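Local coordinates for protein ecdysteroid-phosphate phosphatase (Bombyx mori, PDB 3C7T) that hydrolyses, through this C-terminal phosphoglycerate-mutase-like domain, ecdysteroid phosphates, chiefly ecdysone 22-phosphate, to the active hormones, and also shows protein tyrosine phosphatase activity, at residues Leu10-Arg15 and Ile190-Thr195; Phe66-Val71 and Pro226-Gly231; Ser88-Cys93 and Gly117-Lys122; Glu164-Gly169 and Tyr216-Asn221. All blocks are in the same frame, centred on the assembly; numbering follows the deposited sequence.

Overall arrangement
The four contacts spread outward from the tungstate, which marks the phosphate pocket. Contact 1 joins the C-terminal ends of two central parallel strands and carries His12, the nucleophile. Contact 3, its centre about 9 Å from that of contact 1, adds Arg92 and Glu120 to the pocket; the two also meet where His192 NE2 bonds to Ser88 OG (2.8 Å). Contact 2, about 8 Å from contact 1 between centres, packs a helix behind the nucleophile loop, and its Gln67 OE1 takes the hydrogen bond of Glu14 N. Contact 4 lies farther out, about 15 Å from contact 1 between centres, yet its Arg168 holds the carbonyls of Phe119 and Glu120 in contact 3.

Contact 1: residues Leu10-Arg15 and Ile190-Thr195; sequences LRHGER and IGHAIT. With WO4 (tungstate(VI)ion), chain E.
Leu10 pairs with Ile190, and Arg11 with Gly191, in parallel strands; Gly191 N donates to Leu10 O at 2.8 Å, almost straight (173°). One step on, His12 N donates to Gly191 O at 3.0 Å, from a position tilted out of the carbonyl plane. This half is tight: Leu10 and Ile190 lie side by side on the same face of the sheet, with Leu10 CD2 4.0 Å from Ile190 CG1. Gly191 is just as confined, since a CB there would run into Thr195 OG1, the atom that accepts the hydrogen of His192 N. Where the strands end, the chains part around a bound tungstate, and the arrangement becomes the RHG signature of the histidine phosphatases, Arg11-His12-Gly13. The His12 ring is swung between its own backbone N and carbonyl carbon (chi1 58°), and His12 ND1 donates to Gly13 O, lying nearly in the ring plane, at 2.8 Å. That bond fixes the ring's rotation and turns His12 NE2 to the tungsten at 2.5 Å, consistent with the position of the phosphorus in the phosphohistidine intermediate. Arg11 extends past Ala193, and Arg11 NE bonds tungstate O1 at 2.7 Å; Ala193 N grips the same oxygen. From the other segment His192 ND1, with the oxygen at its ring edge, binds tungstate O4 at 2.6 Å. The outer side is looser: Arg15 and Ala193 are partly exposed, and Arg15 meets the 190-195 segment only through the anion, Arg15 NH1 donating to tungstate O3, which Arg11 NH2 also holds.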
loop_
_atom_site.group_PDB
_atom_site.type_symbol
_atom_site.label_atom_id
_atom_site.label_comp_id
_atom_site.label_asym_id
_atom_site.label_seq_id
_atom_site.Cartn_x
_atom_site.Cartn_y
_atom_site.Cartn_z
ATOM N N LEU A 10 -5.264 4.424 17.394
ATOM C CA LEU A 10 -4.869 3.860 16.102
ATOM C C LEU A 10 -3.858 2.732 16.292
ATOM O O LEU A 10 -2.821 2.936 16.930
ATOM C CB LEU A 10 -4.269 4.984 15.253
ATOM C CG LEU A 10 -3.754 4.716 13.835
ATOM C CD1 LEU A 10 -4.915 4.355 12.888
ATOM C CD2 LEU A 10 -3.049 5.914 13.306
ATOM N N ARG A 11 -4.134 1.544 15.743
ATOM C CA ARG A 11 -3.099 0.487 15.713
ATOM C C ARG A 11 -2.010 0.843 14.673
ATOM O O ARG A 11 -2.286 1.493 13.647
ATOM C CB ARG A 11 -3.712 -0.895 15.381
ATOM C CG ARG A 11 -2.740 -2.047 15.587
ATOM C CD ARG A 11 -3.316 -3.375 15.102
ATOM N NE ARG A 11 -2.306 -4.411 15.154
ATOM C CZ ARG A 11 -2.297 -5.486 14.355
ATOM N NH1 ARG A 11 -3.236 -5.673 13.425
ATOM N NH2 ARG A 11 -1.319 -6.363 14.449
ATOM N N HIS A 12 -0.778 0.413 14.931
ATOM C CA HIS A 12 0.317 0.638 14.000
ATOM C C HIS A 12 -0.002 -0.034 12.647
ATOM O O HIS A 12 -0.891 -0.900 12.554
ATOM C CB HIS A 12 1.588 0.032 14.579
ATOM C CG HIS A 12 1.456 -1.431 14.860
ATOM N ND1 HIS A 12 1.432 -2.389 13.860
ATOM C CD2 HIS A 12 1.307 -2.096 16.030
ATOM C CE1 HIS A 12 1.286 -3.583 14.412
ATOM N NE2 HIS A 12 1.187 -3.427 15.726
ATOM N N GLY A 13 0.736 0.353 11.601
ATOM C CA GLY A 13 0.545 -0.216 10.278
ATOM C C GLY A 13 1.279 -1.542 10.145
ATOM O O GLY A 13 1.806 -2.083 11.126
ATOM N N GLU A 14 1.313 -2.059 8.917
ATOM C CA GLU A 14 1.922 -3.363 8.592
ATOM C C GLU A 14 3.376 -3.466 9.048
ATOM O O GLU A 14 4.179 -2.577 8.769
ATOM C CB GLU A 14 1.855 -3.591 7.071
ATOM C CG GLU A 14 2.467 -4.913 6.604
ATOM C CD GLU A 14 2.359 -5.124 5.103
ATOM O OE1 GLU A 14 3.131 -4.502 4.327
ATOM O OE2 GLU A 14 1.509 -5.952 4.702
ATOM N N ARG A 15 3.704 -4.563 9.743
ATOM C CA ARG A 15 5.052 -4.760 10.308
ATOM C C ARG A 15 5.982 -5.522 9.365
ATOM O O ARG A 15 5.574 -6.543 8.773
ATOM C CB ARG A 15 4.932 -5.587 11.606
ATOM C CG ARG A 15 4.363 -4.795 12.773
ATOM C CD ARG A 15 3.968 -5.710 13.893
ATOM N NE ARG A 15 5.089 -6.446 14.505
ATOM C CZ ARG A 15 5.038 -7.008 15.719
ATOM N NH1 ARG A 15 3.929 -6.932 16.444
ATOM N NH2 ARG A 15 6.101 -7.649 16.225
ATOM N N ILE A 190 -1.394 6.398 19.397
ATOM C CA ILE A 190 -0.964 5.518 18.310
ATOM C C ILE A 190 -0.149 4.398 18.906
ATOM O O ILE A 190 0.920 4.621 19.498
ATOM C CB ILE A 190 -0.217 6.293 17.218
ATOM C CG1 ILE A 190 -1.199 7.298 16.598
ATOM C CG2 ILE A 190 0.368 5.310 16.167
ATOM C CD1 ILE A 190 -0.582 8.391 15.738
ATOM N N GLY A 191 -0.676 3.184 18.787
ATOM C CA GLY A 191 -0.136 2.075 19.566
ATOM C C GLY A 191 -0.369 0.712 18.948
ATOM O O GLY A 191 -0.017 0.458 17.801
ATOM N N HIS A 192 -0.969 -0.157 19.744
ATOM C CA HIS A 192 -1.031 -1.586 19.490
ATOM C C HIS A 192 -2.512 -1.956 19.325
ATOM O O HIS A 192 -3.368 -1.086 19.459
ATOM C CB HIS A 192 -0.378 -2.312 20.683
ATOM C CG HIS A 192 1.043 -1.893 20.930
ATOM N ND1 HIS A 192 2.111 -2.393 20.210
ATOM C CD2 HIS A 192 1.562 -0.993 21.797
ATOM C CE1 HIS A 192 3.226 -1.816 20.627
ATOM N NE2 HIS A 192 2.920 -0.973 21.602
ATOM N N ALA A 193 -2.824 -3.220 19.039
ATOM C CA ALA A 193 -4.222 -3.642 18.824
ATOM C C ALA A 193 -5.074 -3.345 20.066
ATOM O O ALA A 193 -6.215 -2.868 19.957
ATOM C CB ALA A 193 -4.295 -5.118 18.451
ATOM N N ILE A 194 -4.470 -3.563 21.238
ATOM C CA ILE A 194 -5.126 -3.397 22.543
ATOM C C ILE A 194 -5.412 -1.914 22.899
ATOM O O ILE A 194 -6.288 -1.607 23.736
ATOM C CB ILE A 194 -4.266 -4.109 23.634
ATOM C CG1 ILE A 194 -5.005 -4.260 24.973
ATOM C CG2 ILE A 194 -2.906 -3.413 23.815
ATOM C CD1 ILE A 194 -6.321 -4.979 24.877
ATOM N N THR A 195 -4.692 -0.996 22.251
ATOM C CA THR A 195 -4.786 0.441 22.525
ATOM C C THR A 195 -6.205 0.984 22.360
ATOM O O THR A 195 -6.651 1.865 23.134
ATOM C CB THR A 195 -3.800 1.236 21.648
ATOM O OG1 THR A 195 -2.479 0.786 21.942
ATOM C CG2 THR A 195 -3.894 2.777 21.911
HETATM W W WO4 E . 0.793 -5.142 17.481
HETATM O O1 WO4 E . -0.983 -4.381 17.549
HETATM O O2 WO4 E . 0.536 -6.586 18.822
HETATM O O3 WO4 E . 1.391 -6.186 15.902
HETATM O O4 WO4 E . 2.248 -4.093 18.283
#

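Contact 2: residues Phe66-Val71 and Pro226-Gly231; sequences FQAQLV and PYCALG
Cys228 is the bump and the helix 62-77 offers the hollow. The cysteine sulfur settles against the helix surface beside Gln67 and Ala68: Cys228 SG lies 3.8 Å from Gln67 CB, 3.6 Å from Ala68 N and 4.1 Å from Ala68 CB. Two features push it forward. Cys228 occupies the third position of a type II turn from Pro226 to Ala229, where phi is positive (52°), and its SG stands anti to the carbonyl carbon (chi1 -70°), a setting that carries the sulfur to the helix. One turn along, Val71 supplies a forked bump in return: its CG2 rests 4.1 Å from Cys228 CB, while its CG1 meets Leu230 CD2 at 4.1 Å, just where strand 230-235 begins. At the other end Gln67 stretches out so that its OE1 sits 3.6 Å from Tyr227 CB, amide and ring planes being 41° apart. The turn thus ties the strand antiparallel to 5-11 to a covering helix of the histidine phosphatase alpha/beta fold, close behind the nucleophile loop. The helix also faces the second subunit, where Phe66 stacks on Phe66 of that chain. Chemically the interface is carried by sulfur and hydrocarbon, so complementary shape does the holding, and the Gln67 amide gives its oxygen to Glu14 N, so its polar end is tied to the active-site loop, not to the turn.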
loop_
_atom_site.group_PDB
_atom_site.type_symbol
_atom_site.label_atom_id
_atom_site.label_comp_id
_atom_site.label_asym_id
_atom_site.label_seq_id
_atom_site.Cartn_x
_atom_site.Cartn_y
_atom_site.Cartn_z
ATOM N N PHE A 66 2.132 3.736 4.278
ATOM C CA PHE A 66 1.023 4.162 3.391
ATOM C C PHE A 66 -0.347 4.023 4.057
ATOM O O PHE A 66 -1.200 4.905 3.967
ATOM C CB PHE A 66 1.080 3.325 2.112
ATOM C CG PHE A 66 0.101 3.744 1.066
ATOM C CD1 PHE A 66 0.205 4.979 0.439
ATOM C CD2 PHE A 66 -0.925 2.883 0.692
ATOM C CE1 PHE A 66 -0.725 5.355 -0.563
ATOM C CE2 PHE A 66 -1.855 3.245 -0.313
ATOM C CZ PHE A 66 -1.751 4.494 -0.924
ATOM N N GLN A 67 -0.555 2.915 4.771
ATOM C CA GLN A 67 -1.773 2.743 5.589
ATOM C C GLN A 67 -1.966 3.870 6.589
ATOM O O GLN A 67 -3.078 4.399 6.724
ATOM C CB GLN A 67 -1.717 1.398 6.341
ATOM C CG GLN A 67 -1.774 0.198 5.389
ATOM C CD GLN A 67 -1.488 -1.164 6.067
ATOM O OE1 GLN A 67 -0.788 -1.234 7.097
ATOM N NE2 GLN A 67 -1.975 -2.273 5.446
ATOM N N ALA A 68 -0.889 4.254 7.268
ATOM C CA ALA A 68 -0.975 5.350 8.274
ATOM C C ALA A 68 -1.280 6.671 7.567
ATOM O O ALA A 68 -2.069 7.486 8.040
ATOM C CB ALA A 68 0.329 5.433 9.047
ATOM N N GLN A 69 -0.646 6.874 6.420
ATOM C CA GLN A 69 -0.871 8.074 5.609
ATOM C C GLN A 69 -2.316 8.196 5.155
ATOM O O GLN A 69 -2.879 9.275 5.195
ATOM C CB GLN A 69 0.046 8.075 4.404
ATOM C CG GLN A 69 1.482 8.294 4.781
ATOM C CD GLN A 69 2.477 7.859 3.709
ATOM O OE1 GLN A 69 2.109 7.561 2.565
ATOM N NE2 GLN A 69 3.746 7.825 4.082
ATOM N N LEU A 70 -2.914 7.082 4.740
ATOM C CA LEU A 70 -4.304 7.071 4.320
ATOM C C LEU A 70 -5.253 7.500 5.429
ATOM O O LEU A 70 -6.257 8.218 5.166
ATOM C CB LEU A 70 -4.699 5.687 3.821
ATOM C CG LEU A 70 -4.098 5.329 2.475
ATOM C CD1 LEU A 70 -4.460 3.850 2.233
ATOM C CD2 LEU A 70 -4.619 6.252 1.353
ATOM N N VAL A 71 -4.955 7.068 6.656
ATOM C CA VAL A 71 -5.736 7.519 7.805
ATOM C C VAL A 71 -5.587 9.047 8.025
ATOM O O VAL A 71 -6.597 9.761 8.144
ATOM C CB VAL A 71 -5.418 6.712 9.089
ATOM C CG1 VAL A 71 -6.231 7.289 10.299
ATOM C CG2 VAL A 71 -5.703 5.209 8.878
ATOM N N PRO A 226 -7.512 -4.825 12.775
ATOM C CA PRO A 226 -6.625 -4.721 11.602
ATOM C C PRO A 226 -5.529 -3.658 11.727
ATOM O O PRO A 226 -5.614 -2.767 12.569
ATOM C CB PRO A 226 -7.591 -4.321 10.489
ATOM C CG PRO A 226 -8.943 -4.817 10.962
ATOM C CD PRO A 226 -8.917 -4.568 12.416
ATOM N N TYR A 227 -4.512 -3.745 10.876
ATOM C CA TYR A 227 -3.485 -2.702 10.863
ATOM C C TYR A 227 -4.122 -1.348 10.627
ATOM O O TYR A 227 -5.026 -1.225 9.779
ATOM C CB TYR A 227 -2.514 -2.970 9.736
ATOM C CG TYR A 227 -1.569 -4.147 9.905
ATOM C CD1 TYR A 227 -0.789 -4.289 11.064
ATOM C CD2 TYR A 227 -1.365 -5.047 8.858
ATOM C CE1 TYR A 227 0.129 -5.327 11.181
ATOM C CE2 TYR A 227 -0.443 -6.103 8.965
ATOM C CZ TYR A 227 0.299 -6.231 10.143
ATOM O OH TYR A 227 1.229 -7.241 10.268
ATOM N N CYS A 228 -3.658 -0.340 11.370
ATOM C CA CYS A 228 -4.229 1.018 11.329
ATOM C C CYS A 228 -5.763 1.062 11.537
ATOM O O CYS A 228 -6.410 1.974 11.079
ATOM C CB CYS A 228 -3.808 1.746 10.047
ATOM S SG CYS A 228 -2.028 2.174 10.040
ATOM N N ALA A 229 -6.316 0.080 12.251
ATOM C CA ALA A 229 -7.688 0.185 12.759
ATOM C C ALA A 229 -7.801 1.457 13.614
ATOM O O ALA A 229 -6.949 1.731 14.458
ATOM C CB ALA A 229 -8.058 -1.004 13.562
ATOM N N LEU A 230 -8.860 2.214 13.364
ATOM C CA LEU A 230 -9.063 3.500 14.004
ATOM C C LEU A 230 -10.314 3.451 14.866
ATOM O O LEU A 230 -11.406 3.083 14.410
ATOM C CB LEU A 230 -9.195 4.610 12.946
ATOM C CG LEU A 230 -9.404 6.031 13.462
ATOM C CD1 LEU A 230 -8.173 6.613 14.175
ATOM C CD2 LEU A 230 -9.837 6.960 12.324
ATOM N N GLY A 231 -10.124 3.803 16.132
ATOM C CA GLY A 231 -11.222 3.920 17.070
ATOM C C GLY A 231 -11.420 5.375 17.426
ATOM O O GLY A 231 -10.446 6.163 17.434
#

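Contact 3: residues Ser88-Cys93 and Gly117-Lys122; sequences SPALRC and GLFEFK. With WO4 (tungstate(VI)ion), chain E.
Arg92 and Glu120 meet in a salt bridge on the wall of the phosphate pocket of this histidine phosphatase fold, Arg92 from the start of helix 91-104 and Glu120 from the loop after strand 112-114. Arg92 leaves the helix with CG set between backbone N and carbonyl carbon (chi1 59°), CB and CG leading toward the anion and Arg92 CD passing 3.9 Å from tungstate O4. The chain is extended as far as NE, where chi4 (-84°) turns the guanidinium across it. At the tip, Arg92 NE gives tungstate O4 a hydrogen bond of 2.7 Å, and Arg92 NH2 gives the same oxygen a second of 2.8 Å. Arg92 NH2 further faces Glu120 OE1 at 3.3 Å, with the guanidinium and carboxylate planes 62° apart. Ala90 CB lies over one face of the guanidinium, offset toward its rim. A leucine in place of Arg92 would probably leave O4 with two fewer donors and Glu120 OE1 without this charged mate. Behind the pocket, the edge of the Phe119 ring packs on Ala90 CB and on Ser88 OG, the second-shell partner of His192, and Phe119 CB meets Pro89 CD. A water closes the bridge: it accepts from Arg92 NH2 at 2.9 Å and donates to Glu120 OE2 at 2.5 Å.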
loop_
_atom_site.group_PDB
_atom_site.type_symbol
_atom_site.label_atom_id
_atom_site.label_comp_id
_atom_site.label_asym_id
_atom_site.label_seq_id
_atom_site.Cartn_x
_atom_site.Cartn_y
_atom_site.Cartn_z
ATOM N N SER A 88 3.177 4.863 21.403
ATOM C CA SER A 88 3.943 3.844 22.100
ATOM C C SER A 88 5.395 3.959 21.641
ATOM O O SER A 88 5.641 4.383 20.531
ATOM C CB SER A 88 3.392 2.468 21.716
ATOM O OG SER A 88 4.335 1.468 21.988
ATOM N N PRO A 89 6.370 3.613 22.504
ATOM C CA PRO A 89 7.762 3.785 22.091
ATOM C C PRO A 89 8.275 2.748 21.064
ATOM O O PRO A 89 9.411 2.888 20.587
ATOM C CB PRO A 89 8.532 3.698 23.425
ATOM C CG PRO A 89 7.674 2.842 24.279
ATOM C CD PRO A 89 6.257 3.127 23.892
ATOM N N ALA A 90 7.457 1.737 20.726
ATOM C CA ALA A 90 7.791 0.769 19.665
ATOM C C ALA A 90 7.994 1.513 18.358
ATOM O O ALA A 90 7.181 2.399 18.003
ATOM C CB ALA A 90 6.675 -0.279 19.507
ATOM N N LEU A 91 9.036 1.132 17.608
ATOM C CA LEU A 91 9.353 1.848 16.371
ATOM C C LEU A 91 8.188 1.857 15.401
ATOM O O LEU A 91 7.956 2.880 14.734
ATOM C CB LEU A 91 10.572 1.266 15.662
ATOM C CG LEU A 91 10.884 1.904 14.313
ATOM C CD1 LEU A 91 11.202 3.418 14.459
ATOM C CD2 LEU A 91 11.998 1.106 13.564
ATOM N N ARG A 92 7.465 0.747 15.312
ATOM C CA ARG A 92 6.292 0.676 14.407
ATOM C C ARG A 92 5.218 1.720 14.741
ATOM O O ARG A 92 4.527 2.238 13.850
ATOM C CB ARG A 92 5.708 -0.743 14.412
ATOM C CG ARG A 92 5.254 -1.213 15.793
ATOM C CD ARG A 92 4.850 -2.677 15.736
ATOM N NE ARG A 92 4.517 -3.327 17.006
ATOM C CZ ARG A 92 5.401 -3.866 17.861
ATOM N NH1 ARG A 92 6.725 -3.770 17.659
ATOM N NH2 ARG A 92 4.955 -4.472 18.960
ATOM N N CYS A 93 5.085 2.031 16.021
ATOM C CA CYS A 93 4.077 2.998 16.473
ATOM C C CYS A 93 4.520 4.435 16.187
ATOM O O CYS A 93 3.729 5.271 15.712
ATOM C CB CYS A 93 3.746 2.796 17.955
ATOM S SG CYS A 93 3.269 1.092 18.348
ATOM N N GLY A 117 3.824 4.649 28.570
ATOM C CA GLY A 117 2.543 4.214 29.131
ATOM C C GLY A 117 1.733 3.440 28.107
ATOM O O GLY A 117 0.961 2.559 28.467
ATOM N N LEU A 118 1.939 3.758 26.828
ATOM C CA LEU A 118 1.199 3.138 25.730
ATOM C C LEU A 118 1.780 1.812 25.236
ATOM O O LEU A 118 1.170 1.155 24.383
ATOM C CB LEU A 118 1.077 4.144 24.561
ATOM C CG LEU A 118 0.320 5.455 24.858
ATOM C CD1 LEU A 118 0.336 6.328 23.623
ATOM C CD2 LEU A 118 -1.117 5.195 25.335
ATOM N N PHE A 119 2.937 1.400 25.762
ATOM C CA PHE A 119 3.546 0.148 25.281
ATOM C C PHE A 119 2.666 -1.081 25.580
ATOM O O PHE A 119 1.926 -1.113 26.570
ATOM C CB PHE A 119 4.993 -0.027 25.791
ATOM C CG PHE A 119 5.737 -1.162 25.123
ATOM C CD1 PHE A 119 6.050 -1.105 23.774
ATOM C CD2 PHE A 119 6.125 -2.287 25.864
ATOM C CE1 PHE A 119 6.727 -2.161 23.151
ATOM C CE2 PHE A 119 6.816 -3.349 25.257
ATOM C CZ PHE A 119 7.116 -3.284 23.898
ATOM N N GLU A 120 2.750 -2.085 24.693
ATOM C CA GLU A 120 1.978 -3.310 24.791
ATOM C C GLU A 120 2.269 -4.048 26.105
ATOM O O GLU A 120 3.216 -3.719 26.819
ATOM C CB GLU A 120 2.313 -4.220 23.603
ATOM C CG GLU A 120 3.708 -4.839 23.674
ATOM C CD GLU A 120 4.045 -5.695 22.461
ATOM O OE1 GLU A 120 3.226 -5.720 21.502
ATOM O OE2 GLU A 120 5.125 -6.359 22.483
ATOM N N PHE A 121 1.436 -5.036 26.408
ATOM C CA PHE A 121 1.583 -5.865 27.597
ATOM C C PHE A 121 2.891 -6.646 27.546
ATOM O O PHE A 121 3.176 -7.340 26.561
ATOM C CB PHE A 121 0.353 -6.790 27.677
ATOM C CG PHE A 121 0.363 -7.772 28.819
ATOM C CD1 PHE A 121 0.957 -7.473 30.048
ATOM C CD2 PHE A 121 -0.297 -8.995 28.668
ATOM C CE1 PHE A 121 0.934 -8.396 31.080
ATOM C CE2 PHE A 121 -0.324 -9.910 29.693
ATOM C CZ PHE A 121 0.288 -9.605 30.905
ATOM N N LYS A 122 3.678 -6.519 28.613
ATOM C CA LYS A 122 4.878 -7.323 28.822
ATOM C C LYS A 122 4.542 -8.611 29.588
ATOM O O LYS A 122 4.628 -8.650 30.827
ATOM C CB LYS A 122 5.933 -6.509 29.580
ATOM C CG LYS A 122 6.380 -5.247 28.847
ATOM C CD LYS A 122 7.403 -4.473 29.653
ATOM C CE LYS A 122 6.765 -3.765 30.851
ATOM N NZ LYS A 122 7.809 -3.435 31.868
HETATM W W WO4 E . 0.793 -5.142 17.481
HETATM O O1 WO4 E . -0.983 -4.381 17.549
HETATM O O2 WO4 E . 0.536 -6.586 18.822
HETATM O O3 WO4 E . 1.391 -6.186 15.902
HETATM O O4 WO4 E . 2.248 -4.093 18.283
HETATM O O HOH W 1 6.753 -5.928 20.658
#

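Contact 4: residues Glu164-Gly169 and Tyr216-Asn221; sequences EFFKRG and YEIGRN
Tyr216 OH is hydrogen-bonded to Glu170 OE1, which ties the head of the 216-221 loop to the helix 162-179 that also carries Phe166. This is helix-to-loop packing on the outer layer of the alpha/beta fold, built from aromatic rings. Phe166, its CG anti to the carbonyl carbon (chi1 -77°), pushes its ring into the loop. Tyr216 CB sits over the centre of one face, 3.4 Å from the Phe166 ring centroid, a CH-pi contact, and Phe165 CE2 backs the opposite face, offset toward the rim. The Phe166 and Tyr216 rings are nearly parallel (9° apart) but slid, their centroids 4.7 Å apart, so they barely overlap; Phe166 CB in turn lies over the face of the tyrosine. Arg205 makes a cation-pi contact with Tyr216. An alanine in place of Phe166 would probably open a gap between Phe165 and Tyr216 CB and take away one of the surfaces Ile218 packs on. Ile218, near the surface, packs on both phenylalanines: its CG1 meets Phe166 CE2 at 3.9 Å, and its CD1 comes to 4.0 Å from Phe165 CE2, the Ile218 and Phe165 side chains crossing at about a right angle.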
loop_
_atom_site.group_PDB
_atom_site.type_symbol
_atom_site.label_atom_id
_atom_site.label_comp_id
_atom_site.label_asym_id
_atom_site.label_seq_id
_atom_site.Cartn_x
_atom_site.Cartn_y
_atom_site.Cartn_z
ATOM N N GLU A 164 -1.106 -4.446 36.255
ATOM C CA GLU A 164 -0.089 -3.403 36.138
ATOM C C GLU A 164 -0.061 -2.820 34.727
ATOM O O GLU A 164 0.130 -1.610 34.540
ATOM C CB GLU A 164 1.285 -3.977 36.483
ATOM C CG GLU A 164 1.510 -4.181 37.981
ATOM C CD GLU A 164 2.657 -5.136 38.301
ATOM O OE1 GLU A 164 3.160 -5.855 37.398
ATOM O OE2 GLU A 164 3.047 -5.179 39.490
ATOM N N PHE A 165 -0.251 -3.694 33.741
ATOM C CA PHE A 165 -0.294 -3.259 32.349
ATOM C C PHE A 165 -1.450 -2.301 32.116
ATOM O O PHE A 165 -1.245 -1.196 31.594
ATOM C CB PHE A 165 -0.351 -4.454 31.380
ATOM C CG PHE A 165 -0.922 -4.109 30.034
ATOM C CD1 PHE A 165 -0.198 -3.325 29.134
ATOM C CD2 PHE A 165 -2.185 -4.558 29.663
ATOM C CE1 PHE A 165 -0.732 -2.991 27.889
ATOM C CE2 PHE A 165 -2.725 -4.214 28.392
ATOM C CZ PHE A 165 -1.996 -3.432 27.535
ATOM N N PHE A 166 -2.656 -2.699 32.513
ATOM C CA PHE A 166 -3.797 -1.830 32.299
ATOM C C PHE A 166 -3.732 -0.512 33.083
ATOM O O PHE A 166 -4.205 0.526 32.626
ATOM C CB PHE A 166 -5.109 -2.575 32.529
ATOM C CG PHE A 166 -5.495 -3.470 31.384
ATOM C CD1 PHE A 166 -5.871 -2.932 30.164
ATOM C CD2 PHE A 166 -5.495 -4.847 31.536
ATOM C CE1 PHE A 166 -6.233 -3.764 29.086
ATOM C CE2 PHE A 166 -5.857 -5.694 30.473
ATOM C CZ PHE A 166 -6.224 -5.146 29.249
ATOM N N LYS A 167 -3.119 -0.563 34.259
ATOM C CA LYS A 167 -2.948 0.627 35.077
ATOM C C LYS A 167 -2.040 1.655 34.385
ATOM O O LYS A 167 -2.363 2.843 34.362
ATOM C CB LYS A 167 -2.399 0.223 36.457
ATOM C CG LYS A 167 -2.177 1.374 37.465
ATOM C CD LYS A 167 -3.439 2.171 37.707
ATOM C CE LYS A 167 -3.253 3.137 38.869
ATOM N NZ LYS A 167 -4.423 4.021 39.037
ATOM N N ARG A 168 -0.912 1.177 33.852
ATOM C CA ARG A 168 0.017 1.928 33.009
ATOM C C ARG A 168 -0.742 2.703 31.939
ATOM O O ARG A 168 -0.632 3.923 31.829
ATOM C CB ARG A 168 0.913 0.948 32.231
ATOM C CG ARG A 168 2.163 0.478 32.893
ATOM C CD ARG A 168 3.284 0.350 31.886
ATOM N NE ARG A 168 3.298 -0.917 31.158
ATOM C CZ ARG A 168 3.057 -1.054 29.851
ATOM N NH1 ARG A 168 2.748 -0.003 29.100
ATOM N NH2 ARG A 168 3.129 -2.252 29.293
ATOM N N GLY A 169 -1.488 1.963 31.119
ATOM C CA GLY A 169 -2.184 2.551 29.970
ATOM C C GLY A 169 -3.193 3.609 30.373
ATOM O O GLY A 169 -3.285 4.678 29.750
ATOM N N TYR A 216 -11.148 -4.626 32.665
ATOM C CA TYR A 216 -10.186 -4.776 31.577
ATOM C C TYR A 216 -9.852 -6.257 31.334
ATOM O O TYR A 216 -9.666 -7.019 32.285
ATOM C CB TYR A 216 -8.899 -4.037 31.916
ATOM C CG TYR A 216 -8.955 -2.522 31.879
ATOM C CD1 TYR A 216 -9.138 -1.840 30.675
ATOM C CD2 TYR A 216 -8.757 -1.770 33.045
ATOM C CE1 TYR A 216 -9.158 -0.445 30.627
ATOM C CE2 TYR A 216 -8.773 -0.372 33.010
ATOM C CZ TYR A 216 -8.978 0.280 31.796
ATOM O OH TYR A 216 -8.997 1.650 31.730
ATOM N N GLU A 217 -9.764 -6.637 30.057
ATOM C CA GLU A 217 -9.580 -8.031 29.639
ATOM C C GLU A 217 -8.609 -8.106 28.477
ATOM O O GLU A 217 -8.845 -7.477 27.444
ATOM C CB GLU A 217 -10.891 -8.591 29.085
ATOM C CG GLU A 217 -11.817 -9.249 30.053
ATOM C CD GLU A 217 -12.929 -9.985 29.321
ATOM O OE1 GLU A 217 -13.672 -9.347 28.529
ATOM O OE2 GLU A 217 -13.056 -11.213 29.526
ATOM N N ILE A 218 -7.545 -8.894 28.614
ATOM C CA ILE A 218 -6.785 -9.312 27.442
ATOM C C ILE A 218 -7.573 -10.511 26.899
ATOM O O ILE A 218 -7.892 -11.451 27.639
ATOM C CB ILE A 218 -5.309 -9.716 27.797
ATOM C CG1 ILE A 218 -4.451 -8.481 28.134
ATOM C CG2 ILE A 218 -4.666 -10.543 26.679
ATOM C CD1 ILE A 218 -3.886 -7.718 26.921
ATOM N N GLY A 219 -7.920 -10.477 25.626
ATOM C CA GLY A 219 -8.606 -11.637 25.053
ATOM C C GLY A 219 -10.111 -11.490 25.043
ATOM O O GLY A 219 -10.826 -12.468 24.837
ATOM N N ARG A 220 -10.590 -10.258 25.248
ATOM C CA ARG A 220 -12.005 -9.965 25.027
ATOM C C ARG A 220 -12.423 -10.461 23.637
ATOM O O ARG A 220 -13.477 -11.060 23.484
ATOM C CB ARG A 220 -12.282 -8.459 25.187
ATOM C CG ARG A 220 -13.740 -8.062 24.986
ATOM C CD ARG A 220 -13.947 -6.583 25.290
ATOM N NE ARG A 220 -13.548 -5.716 24.176
ATOM C CZ ARG A 220 -14.328 -5.420 23.136
ATOM N NH1 ARG A 220 -15.552 -5.934 23.043
ATOM N NH2 ARG A 220 -13.885 -4.607 22.180
ATOM N N ASN A 221 -11.575 -10.241 22.635
ATOM C CA ASN A 221 -11.867 -10.698 21.263
ATOM C C ASN A 221 -10.838 -11.693 20.757
ATOM O O ASN A 221 -9.684 -11.670 21.199
ATOM C CB ASN A 221 -11.937 -9.520 20.308
ATOM C CG ASN A 221 -12.956 -8.486 20.753
ATOM O OD1 ASN A 221 -12.597 -7.359 21.089
ATOM N ND2 ASN A 221 -14.222 -8.882 20.799
#